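Side-chain contact in uncharacterized protein (Enterococcus faecalis, PDB 4OBI), which is of unknown function but binds a zinc ion through a domain of the NusG domain II family: residues A[83-87]-A[88-92]. Numbering follows the deposited sequence. Where two conformers were deposited one is given.
Sequences ACLPH and NLFIT. With ZN (zinc ion), chain C.
The Phe90 ring meets the methyl of Ala83, its partner across an antiparallel hairpin, and CD2 of Leu85 in the turn, both obliquely, while Cys84 and Leu89 form the pair on the other face of the sheet. Ala83 and Phe90 are a non-hydrogen-bonded pair. The small methyl of Ala83 lets the large ring come close, with CB 3.6 Å from Phe90 CD2. The ring swings back toward the turn because CG lies anti to the carbonyl carbon (chi1 -60°). Its far end there meets the Leu85 branch, Leu85 CD2 lying 3.6 Å from Phe90 CZ. Asn88 OD1 lies in the ring plane, at its edge.

Cys84 and Leu89 are joined by two backbone bonds: Cys84 N to Leu89 O (2.8 Å) and the nearly straight return bond from Leu89 N to Cys84 O (3.1 Å, 175° at the hydrogen). Between them the chain turns through Leu85, Pro86, His87 and Asn88. Proline suits this bend, since its ring fixes phi. Asn88, a residue type that tolerates positive phi, takes left-handed helical angles, and with Leu89 it faces Cys84 in a G1 beta bulge. Its N bonds Leu85 O (3.1 Å) from above the carbonyl plane, and a water donates to both Leu85 O (2.7 Å) and Asn88 OD1.

Cys84 SG, anti to its backbone N (chi1 -177°), reaches the zinc ion at 2.3 Å; Cys63, Asp68 and a water complete the site. Leu89 instead packs on Leu16 and Val18 of strand 12-18, and the His87 ring turns away to bond Asn47 through ND1. The hairpin thus sets the metal-binding sulfur of Cys84 at the start of its turn, where two backbone bonds to Leu89 fix its main chain; the zinc charge probably favours the thiolate form.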
ATOM      1  N   ALA A  83       2.148   6.189  -3.791  1.00 18.06           N
ATOM      2  CA  ALA A  83       3.530   6.103  -4.207  1.00 18.02           C
ATOM      3  C   ALA A  83       4.467   6.660  -3.139  1.00 18.64           C
ATOM      4  O   ALA A  83       4.289   7.794  -2.665  1.00 19.44           O
ATOM      5  CB  ALA A  83       3.722   6.835  -5.523  1.00 19.81           C
ATOM      6  N   CYS A  84       5.460   5.851  -2.773  1.00 17.53           N
ATOM      7  CA  CYS A  84       6.607   6.322  -2.018  1.00 17.39           C
ATOM      8  C   CYS A  84       7.797   6.295  -2.946  1.00 17.25           C
ATOM      9  O   CYS A  84       8.504   5.288  -3.061  1.00 16.67           O
ATOM     10  CB  CYS A  84       6.856   5.456  -0.791  1.00 18.01           C
ATOM     11  SG  CYS A  84       8.218   6.060   0.224  1.00 18.86           S
ATOM     12  N   LEU A  85       8.014   7.401  -3.637  1.00 18.27           N
ATOM     13  CA  LEU A  85       9.083   7.449  -4.615  1.00 18.96           C
ATOM     14  C   LEU A  85      10.494   7.236  -4.016  1.00 19.64           C
ATOM     15  O   LEU A  85      11.296   6.525  -4.615  1.00 20.22           O
ATOM     16  CB  LEU A  85       9.005   8.729  -5.450  1.00 21.07           C
ATOM     17  CG  LEU A  85       7.707   8.920  -6.245  1.00 21.07           C
ATOM     18  CD1 LEU A  85       7.748  10.250  -6.985  1.00 23.42           C
ATOM     19  CD2 LEU A  85       7.462   7.757  -7.195  1.00 21.11           C
ATOM     20  N   PRO A  86      10.786   7.805  -2.824  1.00 19.88           N
ATOM     21  CA  PRO A  86      12.099   7.561  -2.209  1.00 20.63           C
ATOM     22  C   PRO A  86      12.397   6.079  -1.930  1.00 20.37           C
ATOM     23  O   PRO A  86      13.557   5.678  -1.995  1.00 21.51           O
ATOM     24  CB  PRO A  86      12.028   8.359  -0.896  1.00 21.05           C
ATOM     25  CG  PRO A  86      11.007   9.408  -1.153  1.00 21.07           C
ATOM     26  CD  PRO A  86       9.983   8.739  -2.015  1.00 19.91           C
ATOM     27  N   HIS A  87      11.366   5.285  -1.640  1.00 18.55           N
ATOM     28  CA  HIS A  87      11.548   3.851  -1.389  1.00 18.70           C
ATOM     29  C   HIS A  87      11.207   2.981  -2.605  1.00 18.73           C
ATOM     30  O   HIS A  87      11.270   1.751  -2.534  1.00 18.98           O
ATOM     31  CB  HIS A  87      10.713   3.416  -0.188  1.00 19.13           C
ATOM     32  CG  HIS A  87      11.132   4.055   1.101  1.00 19.72           C
ATOM     33  ND1 HIS A  87      10.425   3.888   2.270  1.00 19.94           N
ATOM     34  CD2 HIS A  87      12.170   4.871   1.401  1.00 20.63           C
ATOM     35  CE1 HIS A  87      11.012   4.570   3.238  1.00 20.89           C
ATOM     36  NE2 HIS A  87      12.077   5.172   2.738  1.00 21.62           N
ATOM     37  N   ASN A  88      10.859   3.624  -3.720  1.00 19.39           N
ATOM     38  CA  ASN A  88      10.464   2.933  -4.948  1.00 20.00           C
ATOM     39  C   ASN A  88       9.328   1.924  -4.703  1.00 18.94           C
ATOM     40  O   ASN A  88       9.374   0.779  -5.173  1.00 18.56           O
ATOM     41  CB  ASN A  88      11.673   2.244  -5.578  1.00 22.52           C
ATOM     42  CG  ASN A  88      11.526   2.063  -7.074  1.00 25.43           C
ATOM     43  OD1 ASN A  88      10.648   2.657  -7.702  1.00 26.50           O
ATOM     44  ND2 ASN A  88      12.401   1.256  -7.661  1.00 26.31           N
ATOM     45  N   LEU A  89       8.327   2.375  -3.955  1.00 17.92           N
ATOM     46  CA  LEU A  89       7.218   1.548  -3.503  1.00 18.00           C
ATOM     47  C   LEU A  89       5.888   2.123  -3.993  1.00 18.17           C
ATOM     48  O   LEU A  89       5.675   3.339  -3.932  1.00 18.15           O
ATOM     49  CB  LEU A  89       7.225   1.465  -1.983  1.00 18.79           C
ATOM     50  CG  LEU A  89       6.050   0.756  -1.282  1.00 18.98           C
ATOM     51  CD1 LEU A  89       6.534   0.116   0.012  1.00 21.65           C
ATOM     52  CD2 LEU A  89       4.853   1.657  -0.995  1.00 19.59           C
ATOM     53  N   PHE A  90       4.994   1.245  -4.456  1.00 17.47           N
ATOM     54  CA  PHE A  90       3.721   1.645  -5.049  1.00 17.19           C
ATOM     55  C   PHE A  90       2.614   0.698  -4.605  1.00 16.80           C
ATOM     56  O   PHE A  90       2.838  -0.505  -4.473  1.00 16.63           O
ATOM     57  CB  PHE A  90       3.809   1.637  -6.583  1.00 19.11           C
ATOM     58  CG  PHE A  90       4.851   2.566  -7.122  1.00 20.03           C
ATOM     59  CD1 PHE A  90       6.163   2.149  -7.251  1.00 20.56           C
ATOM     60  CD2 PHE A  90       4.527   3.875  -7.456  1.00 21.17           C
ATOM     61  CE1 PHE A  90       7.134   3.015  -7.709  1.00 21.94           C
ATOM     62  CE2 PHE A  90       5.496   4.745  -7.916  1.00 22.64           C
ATOM     63  CZ  PHE A  90       6.802   4.309  -8.051  1.00 22.25           C
ATOM     64  N   ILE A  91       1.439   1.251  -4.347  1.00 17.02           N
ATOM     65  CA  ILE A  91       0.252   0.453  -4.093  1.00 18.03           C
ATOM     66  C   ILE A  91      -0.836   0.899  -5.054  1.00 18.75           C
ATOM     67  O   ILE A  91      -1.215   2.071  -5.063  1.00 20.03           O
ATOM     68  CB  ILE A  91      -0.278   0.623  -2.663  1.00 18.84           C
ATOM     69  CG1 ILE A  91       0.782   0.220  -1.632  1.00 19.66           C
ATOM     70  CG2 ILE A  91      -1.560  -0.183  -2.487  1.00 20.31           C
ATOM     71  CD1 ILE A  91       0.434   0.642  -0.221  1.00 20.85           C
ATOM     72  N   THR A  92      -1.311  -0.039  -5.871  1.00 19.17           N
ATOM     73  CA  THR A  92      -2.421   0.241  -6.781  0.50 20.80           C
ATOM     74  C   THR A  92      -3.560  -0.725  -6.502  1.00 21.43           C
ATOM     75  O   THR A  92      -3.355  -1.842  -6.029  1.00 22.94           O
ATOM     76  CB  THR A  92      -2.003   0.182  -8.271  0.50 22.87           C
ATOM     77  OG1 THR A  92      -3.010   0.797  -9.085  0.50 23.33           O
ATOM     78  CG2 THR A  92      -1.794  -1.246  -8.744  0.50 24.15           C
TER
HETATM   79 ZN    ZN C 201       7.280   7.881   1.223  1.00 19.53          ZN
HETATM   80  O   HOH W   1      10.870   5.863  -7.224  1.00 32.47           O
HETATM   81  O   HOH W   2       7.182   9.428  -0.006  1.00 20.09           O